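Local coordinates for probable ribose-5-phosphate isomerase B (PDB 6MU0), which probably interconverts ribulose 5-phosphate and ribose 5-phosphate in the non-oxidative stage of the pentose phosphate pathway, at residues E30-T34 and K35-V39; G21-L24 and K25-S29; A104-A107 and R108-D111; G142-H145 and Q146-D150; T79-G82 and V83-A87. All blocks are in the same frame, centred on the assembly; numbering follows the deposited sequence.

Contact 1: residues E30-T34 and K35-V39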
loop_
_atom_site.group_PDB
_atom_site.type_symbol
_atom_site.label_atom_id
_atom_site.label_comp_id
_atom_site.label_asym_id
_atom_site.label_seq_id
_atom_site.Cartn_x
_atom_site.Cartn_y
_atom_site.Cartn_z
ATOM N N GLU A 30 -7.659 0.440 -12.506
ATOM C CA GLU A 30 -8.410 -0.242 -13.554
ATOM C C GLU A 30 -7.901 -1.663 -13.782
ATOM O O GLU A 30 -8.693 -2.575 -14.054
ATOM C CB GLU A 30 -8.397 0.589 -14.837
ATOM C CG GLU A 30 -9.122 1.923 -14.698
ATOM C CD GLU A 30 -10.628 1.790 -14.459
ATOM O OE1 GLU A 30 -11.236 0.778 -14.875
ATOM O OE2 GLU A 30 -11.212 2.724 -13.868
ATOM N N HIS A 31 -6.586 -1.867 -13.678
ATOM C CA HIS A 31 -6.015 -3.209 -13.761
ATOM C C HIS A 31 -6.634 -4.133 -12.716
ATOM O O HIS A 31 -7.055 -5.261 -13.021
ATOM C CB HIS A 31 -4.502 -3.072 -13.563
ATOM C CG HIS A 31 -3.768 -4.361 -13.392
ATOM N ND1 HIS A 31 -3.460 -5.192 -14.446
ATOM C CD2 HIS A 31 -3.219 -4.924 -12.292
ATOM C CE1 HIS A 31 -2.778 -6.229 -13.993
ATOM N NE2 HIS A 31 -2.616 -6.089 -12.689
ATOM N N LEU A 32 -6.709 -3.666 -11.471
ATOM C CA LEU A 32 -7.236 -4.496 -10.395
ATOM C C LEU A 32 -8.747 -4.666 -10.500
ATOM O O LEU A 32 -9.280 -5.735 -10.172
ATOM C CB LEU A 32 -6.835 -3.904 -9.047
ATOM C CG LEU A 32 -5.330 -3.916 -8.786
ATOM C CD1 LEU A 32 -5.049 -3.285 -7.436
ATOM C CD2 LEU A 32 -4.776 -5.340 -8.842
ATOM N N LYS A 33 -9.462 -3.634 -10.955
ATOM C CA LYS A 33 -10.898 -3.798 -11.167
ATOM C C LYS A 33 -11.185 -4.878 -12.205
ATOM O O LYS A 33 -12.110 -5.682 -12.042
ATOM C CB LYS A 33 -11.539 -2.467 -11.555
ATOM C CG LYS A 33 -11.677 -1.509 -10.377
ATOM C CD LYS A 33 -12.345 -0.206 -10.786
ATOM C CE LYS A 33 -12.655 0.671 -9.575
ATOM N NZ LYS A 33 -13.680 0.039 -8.682
ATOM N N THR A 34 -10.395 -4.920 -13.278
ATOM C CA THR A 34 -10.584 -5.962 -14.281
ATOM C C THR A 34 -10.366 -7.350 -13.695
ATOM O O THR A 34 -11.038 -8.308 -14.094
ATOM C CB THR A 34 -9.644 -5.702 -15.454
ATOM O OG1 THR A 34 -9.980 -4.443 -16.052
ATOM C CG2 THR A 34 -9.754 -6.803 -16.501
ATOM N N LYS A 35 -9.456 -7.472 -12.733
ATOM C CA LYS A 35 -9.200 -8.726 -12.040
ATOM C C LYS A 35 -10.217 -9.020 -10.950
ATOM O O LYS A 35 -10.030 -9.982 -10.193
ATOM C CB LYS A 35 -7.793 -8.725 -11.452
ATOM C CG LYS A 35 -6.718 -8.682 -12.496
ATOM C CD LYS A 35 -5.368 -8.834 -11.858
ATOM C CE LYS A 35 -4.313 -8.955 -12.916
ATOM N NZ LYS A 35 -4.658 -9.999 -13.915
ATOM N N GLN A 36 -11.270 -8.210 -10.852
ATOM C CA GLN A 36 -12.406 -8.428 -9.961
ATOM C C GLN A 36 -12.086 -8.133 -8.504
ATOM O O GLN A 36 -12.778 -8.626 -7.608
ATOM C CB GLN A 36 -13.042 -9.816 -10.117
ATOM C CG GLN A 36 -13.395 -10.177 -11.550
ATOM C CD GLN A 36 -14.453 -9.266 -12.140
ATOM O OE1 GLN A 36 -15.620 -9.320 -11.754
ATOM N NE2 GLN A 36 -14.048 -8.420 -13.081
ATOM N N PHE A 37 -11.048 -7.345 -8.239
ATOM C CA PHE A 37 -10.854 -6.845 -6.892
ATOM C C PHE A 37 -11.822 -5.696 -6.627
ATOM O O PHE A 37 -12.320 -5.043 -7.552
ATOM C CB PHE A 37 -9.429 -6.328 -6.703
ATOM C CG PHE A 37 -8.384 -7.408 -6.674
ATOM C CD1 PHE A 37 -8.081 -8.062 -5.489
ATOM C CD2 PHE A 37 -7.686 -7.753 -7.821
ATOM C CE1 PHE A 37 -7.117 -9.051 -5.453
ATOM C CE2 PHE A 37 -6.718 -8.746 -7.787
ATOM C CZ PHE A 37 -6.434 -9.391 -6.603
ATOM N N ASN A 38 -12.091 -5.467 -5.346
ATOM C CA ASN A 38 -12.829 -4.295 -4.890
ATOM C C ASN A 38 -11.807 -3.188 -4.675
ATOM O O ASN A 38 -10.949 -3.298 -3.794
ATOM C CB ASN A 38 -13.558 -4.605 -3.586
ATOM C CG ASN A 38 -14.529 -5.754 -3.726
ATOM O OD1 ASN A 38 -15.222 -5.876 -4.739
ATOM N ND2 ASN A 38 -14.582 -6.607 -2.713
ATOM N N VAL A 39 -11.883 -2.135 -5.486
ATOM C CA VAL A 39 -10.854 -1.103 -5.529
ATOM C C VAL A 39 -11.508 0.244 -5.298
ATOM O O VAL A 39 -12.496 0.582 -5.961
ATOM C CB VAL A 39 -10.092 -1.104 -6.867
ATOM C CG1 VAL A 39 -8.970 -0.064 -6.847
ATOM C CG2 VAL A 39 -9.568 -2.492 -7.176
HETATM O O HOH W 1 -13.995 -5.255 -9.918
#
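L32 and K33, on the last turn of a helix, meet V39 where the chain has doubled back into a strand. CB of L32 lies 3.6 Å from CG2 of V39. CD2 of L32 leans against the F37 ring at its CD2 atom, 3.9 Å away. K33 starts out away from the strand, but its chain stays extended past CG, which rests on CB of V39. It then bends at the last torsion (chi4 -66°). That bend brings NZ within 3.0 Å of V39 O, in a hydrogen bond tilted slightly from the carbonyl plane.

The turn is held by a Schellman motif. Q36, with positive phi, is its C-prime residue. F37 N bonds to L32 O at 3.1 Å, and Q36 N to K33 O at 2.9 Å. L32 O also sits at the edge of the F37 ring, in its plane. A water bridges K33 O and F37 O by donating to both. The Q36 side chain folds back, and NE2 gives a nearly straight bond to T34 O (3.2 Å, 176°), reaching it from above the carbonyl plane. On another side, CE of K35 packs 3.3 Å from CE1 of H31, whose NE2 is bonded to D133.

The turn joins helix 22-34 to strand 38-41 in a beta-alpha-beta unit. L32 also touches V132 and L136 of helix 125-137, while F37 and V39 lie against strand 12-16.

Contact 2: residues G21-L24 and K25-S29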
loop_
_atom_site.group_PDB
_atom_site.type_symbol
_atom_site.label_atom_id
_atom_site.label_comp_id
_atom_site.label_asym_id
_atom_site.label_seq_id
_atom_site.Cartn_x
_atom_site.Cartn_y
_atom_site.Cartn_z
ATOM N N GLY A 21 1.421 10.963 -9.006
ATOM C CA GLY A 21 1.095 9.586 -9.315
ATOM C C GLY A 21 -0.267 9.314 -9.923
ATOM O O GLY A 21 -0.741 8.177 -9.859
ATOM N N LEU A 22 -0.899 10.321 -10.539
ATOM C CA LEU A 22 -2.279 10.141 -10.989
ATOM C C LEU A 22 -2.395 9.132 -12.127
ATOM O O LEU A 22 -3.347 8.341 -12.160
ATOM C CB LEU A 22 -2.880 11.476 -11.410
ATOM C CG LEU A 22 -2.880 12.543 -10.317
ATOM C CD1 LEU A 22 -3.565 13.803 -10.822
ATOM C CD2 LEU A 22 -3.557 12.020 -9.065
ATOM N N THR A 23 -1.478 9.177 -13.098
ATOM C CA THR A 23 -1.556 8.241 -14.216
ATOM C C THR A 23 -1.379 6.807 -13.729
ATOM O O THR A 23 -2.148 5.910 -14.092
ATOM C CB THR A 23 -0.511 8.607 -15.274
ATOM O OG1 THR A 23 -0.822 9.896 -15.821
ATOM C CG2 THR A 23 -0.487 7.574 -16.393
ATOM N N LEU A 24 -0.358 6.574 -12.904
ATOM C CA LEU A 24 -0.131 5.238 -12.368
ATOM C C LEU A 24 -1.313 4.773 -11.529
ATOM O O LEU A 24 -1.714 3.605 -11.605
ATOM C CB LEU A 24 1.150 5.231 -11.543
ATOM C CG LEU A 24 1.468 3.890 -10.888
ATOM C CD1 LEU A 24 1.706 2.799 -11.929
ATOM C CD2 LEU A 24 2.644 4.016 -9.941
ATOM N N LYS A 25 -1.889 5.673 -10.728
ATOM C CA LYS A 25 -3.026 5.296 -9.897
ATOM C C LYS A 25 -4.182 4.772 -10.744
ATOM O O LYS A 25 -4.789 3.747 -10.409
ATOM C CB LYS A 25 -3.461 6.479 -9.036
ATOM C CG LYS A 25 -4.721 6.197 -8.230
ATOM C CD LYS A 25 -4.822 7.084 -7.002
ATOM C CE LYS A 25 -4.943 8.566 -7.340
ATOM N NZ LYS A 25 -6.235 8.892 -7.996
ATOM N N LYS A 26 -4.506 5.459 -11.846
ATOM C CA LYS A 26 -5.589 4.966 -12.698
ATOM C C LYS A 26 -5.228 3.632 -13.341
ATOM O O LYS A 26 -6.070 2.732 -13.432
ATOM C CB LYS A 26 -5.982 5.978 -13.777
ATOM C CG LYS A 26 -7.099 5.425 -14.682
ATOM C CD LYS A 26 -7.609 6.398 -15.736
ATOM C CE LYS A 26 -8.696 5.738 -16.590
ATOM N NZ LYS A 26 -9.238 6.671 -17.615
ATOM N N ILE A 27 -3.990 3.494 -13.824
ATOM C CA ILE A 27 -3.557 2.226 -14.406
ATOM C C ILE A 27 -3.748 1.086 -13.411
ATOM O O ILE A 27 -4.307 0.033 -13.742
ATOM C CB ILE A 27 -2.098 2.325 -14.882
ATOM C CG1 ILE A 27 -1.981 3.278 -16.070
ATOM C CG2 ILE A 27 -1.563 0.942 -15.235
ATOM C CD1 ILE A 27 -0.547 3.616 -16.452
ATOM N N ILE A 28 -3.258 1.263 -12.182
ATOM C CA ILE A 28 -3.371 0.200 -11.183
ATOM C C ILE A 28 -4.829 -0.064 -10.831
ATOM O O ILE A 28 -5.273 -1.220 -10.762
ATOM C CB ILE A 28 -2.550 0.542 -9.930
ATOM C CG1 ILE A 28 -1.057 0.568 -10.251
ATOM C CG2 ILE A 28 -2.867 -0.451 -8.827
ATOM C CD1 ILE A 28 -0.220 1.107 -9.108
ATOM N N SER A 29 -5.602 1.000 -10.600
ATOM C CA SER A 29 -6.991 0.823 -10.192
ATOM C C SER A 29 -7.778 0.046 -11.240
ATOM O O SER A 29 -8.488 -0.913 -10.915
ATOM C CB SER A 29 -7.628 2.184 -9.923
ATOM O OG SER A 29 -8.987 2.031 -9.579
HETATM O O HOH W 2 -5.716 8.672 -10.786
#
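L24 and I28 form the close apolar pair here, one turn apart on the same helix. CD1 of I28 lies 3.7 Å from CG of L24 and almost as near to its CD1. The L24 side chain leaves with CG anti to the backbone N (chi1 178°), which places its branch beside the isoleucine tip. Beneath this pair I28 N reaches L24 O at 2.9 Å with a nearly straight N-H (170°). Both residues are buried. L24 packs on N128 of helix 125-137, and I28 on I15 of strand 12-16.

The T23 side is looser. The T23 and I27 side chains lie side by side, with CG2 of T23 and CD1 of I27 4.0 Å apart, and T23 is exposed. K26 stretches out fully extended and away from the first turn, with just its CB near the backbone there.

K25 is a buried lysine. Its chain bends at both outer torsions, and CE passes 4.1 Å from CD2 of L22. NZ makes a salt bridge with D41 and a hydrogen bond to P44 O. A water accepts from NZ at 2.8 Å and donates to L22 O, which also takes the bond from K26 N.

G21 is the N-cap, and its O receives K25 N at 2.9 Å. This is the first part of the crossover helix of a beta-alpha-beta unit, starting close to D18 of the sugar-phosphate pocket.

Contact 3: residues A104-A107 and R108-D111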
loop_
_atom_site.group_PDB
_atom_site.type_symbol
_atom_site.label_atom_id
_atom_site.label_comp_id
_atom_site.label_asym_id
_atom_site.label_seq_id
_atom_site.Cartn_x
_atom_site.Cartn_y
_atom_site.Cartn_z
ATOM N N ALA A 104 8.932 -7.628 -3.887
ATOM C CA ALA A 104 7.496 -7.398 -3.730
ATOM C C ALA A 104 6.826 -8.497 -2.913
ATOM O O ALA A 104 6.064 -8.209 -1.985
ATOM C CB ALA A 104 6.818 -7.233 -5.092
ATOM N N ALA A 105 7.063 -9.762 -3.269
ATOM C CA ALA A 105 6.444 -10.851 -2.522
ATOM C C ALA A 105 6.896 -10.855 -1.068
ATOM O O ALA A 105 6.095 -11.138 -0.170
ATOM C CB ALA A 105 6.754 -12.190 -3.190
ATOM N N LEU A 106 8.173 -10.545 -0.818
ATOM C CA LEU A 106 8.707 -10.580 0.542
ATOM C C LEU A 106 7.984 -9.608 1.462
ATOM O O LEU A 106 7.861 -9.871 2.663
ATOM C CB LEU A 106 10.202 -10.276 0.544
ATOM C CG LEU A 106 11.090 -11.445 0.135
ATOM C CD1 LEU A 106 12.492 -10.950 -0.172
ATOM C CD2 LEU A 106 11.123 -12.514 1.228
ATOM N N ALA A 107 7.510 -8.478 0.925
ATOM C CA ALA A 107 6.794 -7.512 1.753
ATOM C C ALA A 107 5.557 -8.135 2.378
ATOM O O ALA A 107 5.163 -7.756 3.486
ATOM C CB ALA A 107 6.404 -6.294 0.920
ATOM N N ARG A 108 4.925 -9.075 1.679
ATOM C CA ARG A 108 3.809 -9.840 2.217
ATOM C C ARG A 108 4.301 -11.045 3.020
ATOM O O ARG A 108 3.868 -11.268 4.154
ATOM C CB ARG A 108 2.942 -10.310 1.045
ATOM C CG ARG A 108 1.490 -10.548 1.378
ATOM C CD ARG A 108 0.669 -9.275 1.248
ATOM N NE ARG A 108 -0.706 -9.505 1.672
ATOM C CZ ARG A 108 -1.668 -9.975 0.882
ATOM N NH1 ARG A 108 -2.888 -10.154 1.365
ATOM N NH2 ARG A 108 -1.416 -10.269 -0.389
ATOM N N GLN A 109 5.216 -11.823 2.431
ATOM C CA GLN A 109 5.637 -13.102 3.005
ATOM C C GLN A 109 6.262 -12.930 4.382
ATOM O O GLN A 109 5.963 -13.697 5.309
ATOM C CB GLN A 109 6.626 -13.782 2.057
ATOM C CG GLN A 109 6.006 -14.270 0.764
ATOM C CD GLN A 109 7.042 -14.585 -0.301
ATOM O OE1 GLN A 109 8.178 -14.119 -0.234
ATOM N NE2 GLN A 109 6.648 -15.379 -1.297
ATOM N N HIS A 110 7.173 -11.962 4.519
ATOM C CA HIS A 110 7.868 -11.731 5.782
ATOM C C HIS A 110 7.240 -10.623 6.612
ATOM O O HIS A 110 7.116 -10.761 7.830
ATOM C CB HIS A 110 9.333 -11.358 5.538
ATOM C CG HIS A 110 10.182 -12.496 5.089
ATOM N ND1 HIS A 110 11.558 -12.455 5.146
ATOM C CD2 HIS A 110 9.858 -13.711 4.586
ATOM C CE1 HIS A 110 12.045 -13.594 4.689
ATOM N NE2 HIS A 110 11.035 -14.376 4.348
ATOM N N ASP A 111 6.845 -9.516 5.986
ATOM C CA ASP A 111 6.455 -8.335 6.745
ATOM C C ASP A 111 4.954 -8.194 6.938
ATOM O O ASP A 111 4.528 -7.268 7.634
ATOM C CB ASP A 111 6.982 -7.064 6.063
ATOM C CG ASP A 111 8.452 -7.121 5.778
ATOM O OD1 ASP A 111 9.247 -7.009 6.722
ATOM O OD2 ASP A 111 8.817 -7.264 4.598
#
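A105 O accepts from Q109 N at 2.8 Å, and L106 O from H110 N at 2.9 Å. These bonds run through the C-terminal part of helix 101-109, the crossover helix of a beta-alpha-beta unit. The first is nearly straight (168°) and lies in the carbonyl plane. Each oxygen has a second, weak donor: R108 N for A105 O, and D111 N for L106 O.

The Q109 side chain turns back along the helix. Its CG sits 3.3 Å from A105 O, and its amide lies beside the methyl of A105, with NE2 3.7 Å from CB. OE1 faces the other way, toward CD2 of L106. D111 comes back over the end of the turn, where its CB touches A107 O at 3.2 Å. R108 leaves this group; in one of its two conformers NH2 bonds to F135 O, and the guanidinium forms a cation-pi contact with the F135 ring.

H110 is the proton donor of the active site by similarity, and D111 likewise belongs to the substrate-binding site. H110 and L106 point the same way. CG of H110 is anti to the carbonyl carbon (chi1 -73°), which swings the ring back beside the leucine. H145 of helix 144-158 stacks with the same imidazole. Within the turn, CD2 of L106 makes a CH-pi contact with the ring: it stands over the centre, 3.6 Å from the centroid and 9° off the normal.

Contact 4: residues G142-H145 and Q146-D150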
loop_
_atom_site.group_PDB
_atom_site.type_symbol
_atom_site.label_atom_id
_atom_site.label_comp_id
_atom_site.label_asym_id
_atom_site.label_seq_id
_atom_site.Cartn_x
_atom_site.Cartn_y
_atom_site.Cartn_z
ATOM N N GLY A 142 4.011 -16.390 8.164
ATOM C CA GLY A 142 3.812 -16.674 9.575
ATOM C C GLY A 142 5.085 -17.118 10.275
ATOM O O GLY A 142 6.197 -16.729 9.920
ATOM N N GLY A 143 4.917 -17.950 11.297
ATOM C CA GLY A 143 6.077 -18.491 11.988
ATOM C C GLY A 143 6.888 -17.403 12.661
ATOM O O GLY A 143 6.358 -16.533 13.362
ATOM N N ARG A 144 8.207 -17.438 12.429
ATOM C CA ARG A 144 9.084 -16.419 12.999
ATOM C C ARG A 144 8.650 -15.018 12.595
ATOM O O ARG A 144 8.845 -14.058 13.353
ATOM C CB ARG A 144 10.531 -16.678 12.581
ATOM C CG ARG A 144 10.795 -16.522 11.084
ATOM C CD ARG A 144 12.110 -17.180 10.699
ATOM N NE ARG A 144 12.519 -16.937 9.312
ATOM C CZ ARG A 144 12.122 -17.655 8.268
ATOM N NH1 ARG A 144 11.289 -18.680 8.434
ATOM N NH2 ARG A 144 12.571 -17.351 7.056
ATOM N N HIS A 145 8.058 -14.878 11.411
ATOM C CA HIS A 145 7.629 -13.561 10.966
ATOM C C HIS A 145 6.458 -13.052 11.786
ATOM O O HIS A 145 6.343 -11.841 12.008
ATOM C CB HIS A 145 7.288 -13.612 9.485
ATOM C CG HIS A 145 8.338 -14.290 8.671
ATOM N ND1 HIS A 145 9.606 -13.771 8.522
ATOM C CD2 HIS A 145 8.326 -15.469 8.005
ATOM C CE1 HIS A 145 10.324 -14.594 7.781
ATOM N NE2 HIS A 145 9.571 -15.629 7.449
ATOM N N GLN A 146 5.584 -13.954 12.237
ATOM C CA GLN A 146 4.502 -13.542 13.125
ATOM C C GLN A 146 5.045 -13.026 14.452
ATOM O O GLN A 146 4.551 -12.026 14.983
ATOM C CB GLN A 146 3.534 -14.701 13.355
ATOM C CG GLN A 146 2.314 -14.319 14.183
ATOM C CD GLN A 146 1.356 -13.434 13.413
ATOM O OE1 GLN A 146 0.803 -13.846 12.392
ATOM N NE2 GLN A 146 1.153 -12.213 13.896
ATOM N N ARG A 147 6.058 -13.698 15.003
ATOM C CA ARG A 147 6.661 -13.237 16.248
ATOM C C ARG A 147 7.204 -11.821 16.096
ATOM O O ARG A 147 7.065 -10.988 17.000
ATOM C CB ARG A 147 7.787 -14.191 16.629
ATOM C CG ARG A 147 8.482 -13.834 17.911
ATOM C CD ARG A 147 9.579 -14.832 18.228
ATOM N NE ARG A 147 10.730 -14.712 17.335
ATOM C CZ ARG A 147 11.201 -15.682 16.556
ATOM N NH1 ARG A 147 10.623 -16.880 16.531
ATOM N NH2 ARG A 147 12.266 -15.459 15.799
ATOM N N ARG A 148 7.813 -11.526 14.950
ATOM C CA ARG A 148 8.383 -10.203 14.726
ATOM C C ARG A 148 7.300 -9.144 14.553
ATOM O O ARG A 148 7.356 -8.082 15.184
ATOM C CB ARG A 148 9.340 -10.257 13.540
ATOM C CG ARG A 148 10.575 -11.085 13.870
ATOM C CD ARG A 148 11.313 -11.593 12.656
ATOM N NE ARG A 148 12.362 -12.511 13.079
ATOM C CZ ARG A 148 13.024 -13.323 12.266
ATOM N NH1 ARG A 148 12.747 -13.340 10.963
ATOM N NH2 ARG A 148 13.949 -14.132 12.765
ATOM N N ILE A 149 6.298 -9.408 13.708
ATOM C CA ILE A 149 5.197 -8.461 13.529
ATOM C C ILE A 149 4.496 -8.198 14.858
ATOM O O ILE A 149 4.103 -7.067 15.169
ATOM C CB ILE A 149 4.223 -8.984 12.456
ATOM C CG1 ILE A 149 4.908 -9.022 11.086
ATOM C CG2 ILE A 149 2.959 -8.139 12.411
ATOM C CD1 ILE A 149 5.608 -7.735 10.729
ATOM N N ASP A 150 4.323 -9.253 15.667
ATOM C CA ASP A 150 3.690 -9.088 16.975
ATOM C C ASP A 150 4.437 -8.072 17.830
ATOM O O ASP A 150 3.821 -7.336 18.608
ATOM C CB ASP A 150 3.622 -10.425 17.714
ATOM C CG ASP A 150 2.554 -11.351 17.164
ATOM O OD1 ASP A 150 1.743 -10.907 16.329
ATOM O OD2 ASP A 150 2.531 -12.532 17.572
HETATM O O HOH W 3 10.946 -11.526 9.428
#
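R144 lies alongside R148 on the first turn of helix 144-158, with G143 as its N-cap. Both glycines before the helix have positive phi. G143 O takes R147 N at 3.3 Å and a weak bond from Q146 N.

The R144 side chain sets off between its backbone N and carbonyl carbon (chi1 66°). Its CB lies 3.9 Å from NH2 of R147, whose guanidinium turns a face to the start of R144. CB also stands over a face of the R148 guanidinium. CG is 3.7 Å from NH1 of R148, and on another side it rests over the centre of the H145 ring. CD remains near NH1 and NH2 of R148. At NE the charged groups come close, 4.0 Å from NH1 of R148, and the two guanidinium planes stand 85° apart. The tip of R144 is covered on one face by NE2 of H145.

By similarity, R144 and R148 belong to the substrate-binding site. Such a gathering of arginines is consistent with a pocket for the sugar phosphate. The side chains of H145 and Q146 both touch F140, in the loop before the helix.

Further along, Q146 NE2 bonds to D150 OD1 at 2.8 Å, from above the carboxylate plane. A water ties the histidine to the arginine: it lies at the ring edge, 2.8 Å from H145 ND1, and accepts from R148 NH1 at 3.0 Å.

Contact 5: residues T79-G82 and V83-A87. With 5RP (ribulose-5-phosphate), chain B.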
loop_
_atom_site.group_PDB
_atom_site.type_symbol
_atom_site.label_atom_id
_atom_site.label_comp_id
_atom_site.label_asym_id
_atom_site.label_seq_id
_atom_site.Cartn_x
_atom_site.Cartn_y
_atom_site.Cartn_z
ATOM N N THR A 79 8.977 8.961 -4.528
ATOM C CA THR A 79 9.895 7.882 -4.176
ATOM C C THR A 79 9.226 6.743 -3.419
ATOM O O THR A 79 9.824 5.668 -3.299
ATOM C CB THR A 79 11.028 8.409 -3.290
ATOM O OG1 THR A 79 10.434 8.967 -2.114
ATOM C CG2 THR A 79 11.885 9.441 -4.017
ATOM N N GLY A 80 8.016 6.959 -2.898
ATOM C CA GLY A 80 7.365 6.055 -1.976
ATOM C C GLY A 80 7.645 6.332 -0.510
ATOM O O GLY A 80 6.946 5.794 0.351
ATOM N N VAL A 81 8.647 7.156 -0.199
ATOM C CA VAL A 81 9.094 7.305 1.186
ATOM C C VAL A 81 8.051 8.011 2.042
ATOM O O VAL A 81 7.764 7.582 3.164
ATOM C CB VAL A 81 10.440 8.045 1.234
ATOM C CG1 VAL A 81 10.765 8.469 2.662
ATOM C CG2 VAL A 81 11.541 7.185 0.663
ATOM N N GLY A 82 7.530 9.139 1.560
ATOM C CA GLY A 82 6.667 9.957 2.396
ATOM C C GLY A 82 5.386 9.253 2.794
ATOM O O GLY A 82 4.994 9.258 3.968
ATOM N N VAL A 83 4.714 8.633 1.820
ATOM C CA VAL A 83 3.491 7.899 2.133
ATOM C C VAL A 83 3.778 6.723 3.050
ATOM O O VAL A 83 2.929 6.348 3.864
ATOM C CB VAL A 83 2.746 7.451 0.858
ATOM C CG1 VAL A 83 2.241 8.646 0.065
ATOM C CG2 VAL A 83 3.609 6.519 -0.004
ATOM N N CYS A 84 4.970 6.125 2.943
ATOM C CA CYS A 84 5.337 5.019 3.824
ATOM C C CYS A 84 5.519 5.498 5.262
ATOM O O CYS A 84 5.024 4.861 6.201
ATOM C CB CYS A 84 6.599 4.341 3.286
ATOM S SG CYS A 84 7.183 2.943 4.218
ATOM N N MET A 85 6.232 6.617 5.454
ATOM C CA MET A 85 6.374 7.194 6.793
ATOM C C MET A 85 5.014 7.493 7.395
ATOM O O MET A 85 4.729 7.144 8.550
ATOM C CB MET A 85 7.141 8.515 6.718
ATOM C CG MET A 85 8.600 8.435 6.353
ATOM S SD MET A 85 9.232 10.114 6.154
ATOM C CE MET A 85 10.993 9.800 6.024
ATOM N N ALA A 86 4.167 8.170 6.624
ATOM C CA ALA A 86 2.861 8.586 7.118
ATOM C C ALA A 86 1.971 7.387 7.418
ATOM O O ALA A 86 1.384 7.295 8.503
ATOM C CB ALA A 86 2.201 9.511 6.096
ATOM N N ALA A 87 1.866 6.446 6.475
ATOM C CA ALA A 87 0.979 5.306 6.684
ATOM C C ALA A 87 1.387 4.501 7.910
ATOM O O ALA A 87 0.529 4.013 8.651
ATOM C CB ALA A 87 0.940 4.427 5.438
HETATM C C2 5RP B . 7.604 12.175 -0.947
HETATM C C3 5RP B . 7.614 12.390 -2.447
HETATM C C5 5RP B . 6.673 13.465 -3.012
HETATM O O13 5RP B . 5.914 12.948 -4.089
HETATM C C6 5RP B . 7.610 14.581 -3.479
HETATM O O14 5RP B . 8.348 15.048 -2.351
HETATM C C7 5RP B . 6.865 15.726 -4.130
HETATM O O8 5RP B . 7.839 16.590 -4.742
HETATM P P9 5RP B . 7.351 17.932 -5.473
HETATM O O12 5RP B . 8.610 18.568 -5.989
HETATM O O11 5RP B . 6.394 17.511 -6.582
HETATM O O10 5RP B . 6.626 18.780 -4.445
HETATM O O4 5RP B . 8.362 11.791 -3.191
HETATM O O1 5RP B . 8.529 11.159 -0.579
#
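O1 of the bound ribulose-5-phosphate is gripped by two groups. G82 N donates to it at 3.1 Å, and T79 OG1 donates more weakly at 3.3 Å. The neighbouring sugar oxygen O4 takes T79 N at 3.2 Å. T79 OG1 also accepts from V81 N at 3.2 Å, with a nearly straight N-H (166°). This is an ST turn. It fixes the hydroxyl, whose chi1 of 59° sets it between its own backbone N and carbonyl carbon, facing both partners.

The turn leads into helix 81-88, with G80 as the N-cap. G82 N, in the first turn, points at the ligand, and the start of the helix serves as part of the substrate pocket. The oxidised cysteine at position 77, a 3-sulfinoalanine, is held there too, by the N atoms of T79, G80 and V83. By similarity this cysteine is the proton acceptor.

Away from the sugar, V81 and M85 lie side by side, with CG1 of V81 3.6 Å from CE of M85 in one of the two M85 conformers. On another side, CG2 of V83 packs 3.4 Å from G80 O, and the V83 side chain also touches Y53, L75 and C117.

Overall arrangement
Contacts 2 and 1 follow each other along helix 22-34, with centres 12 Å apart; in one S29 conformer they touch where V39 CG1 meets S29 OG at 3.4 Å. Contact 5 holds the ligand directly. G21 of contact 2, at its nearest, lies about 8 Å from the same ligand, while contact 1 lies away from the annotated sites. Contacts 3 and 4 form another pair, also 12 Å between centres, with H110 O 3.3 Å from H145 CB. Contact 3 carries the proton donor and both carry substrate-binding residues, all by similarity, yet the nearest atoms of contacts 4 and 5 are about 13 Å apart. The enzyme is a homodimer, so complete sites probably combine parts of two subunits, as in relatives.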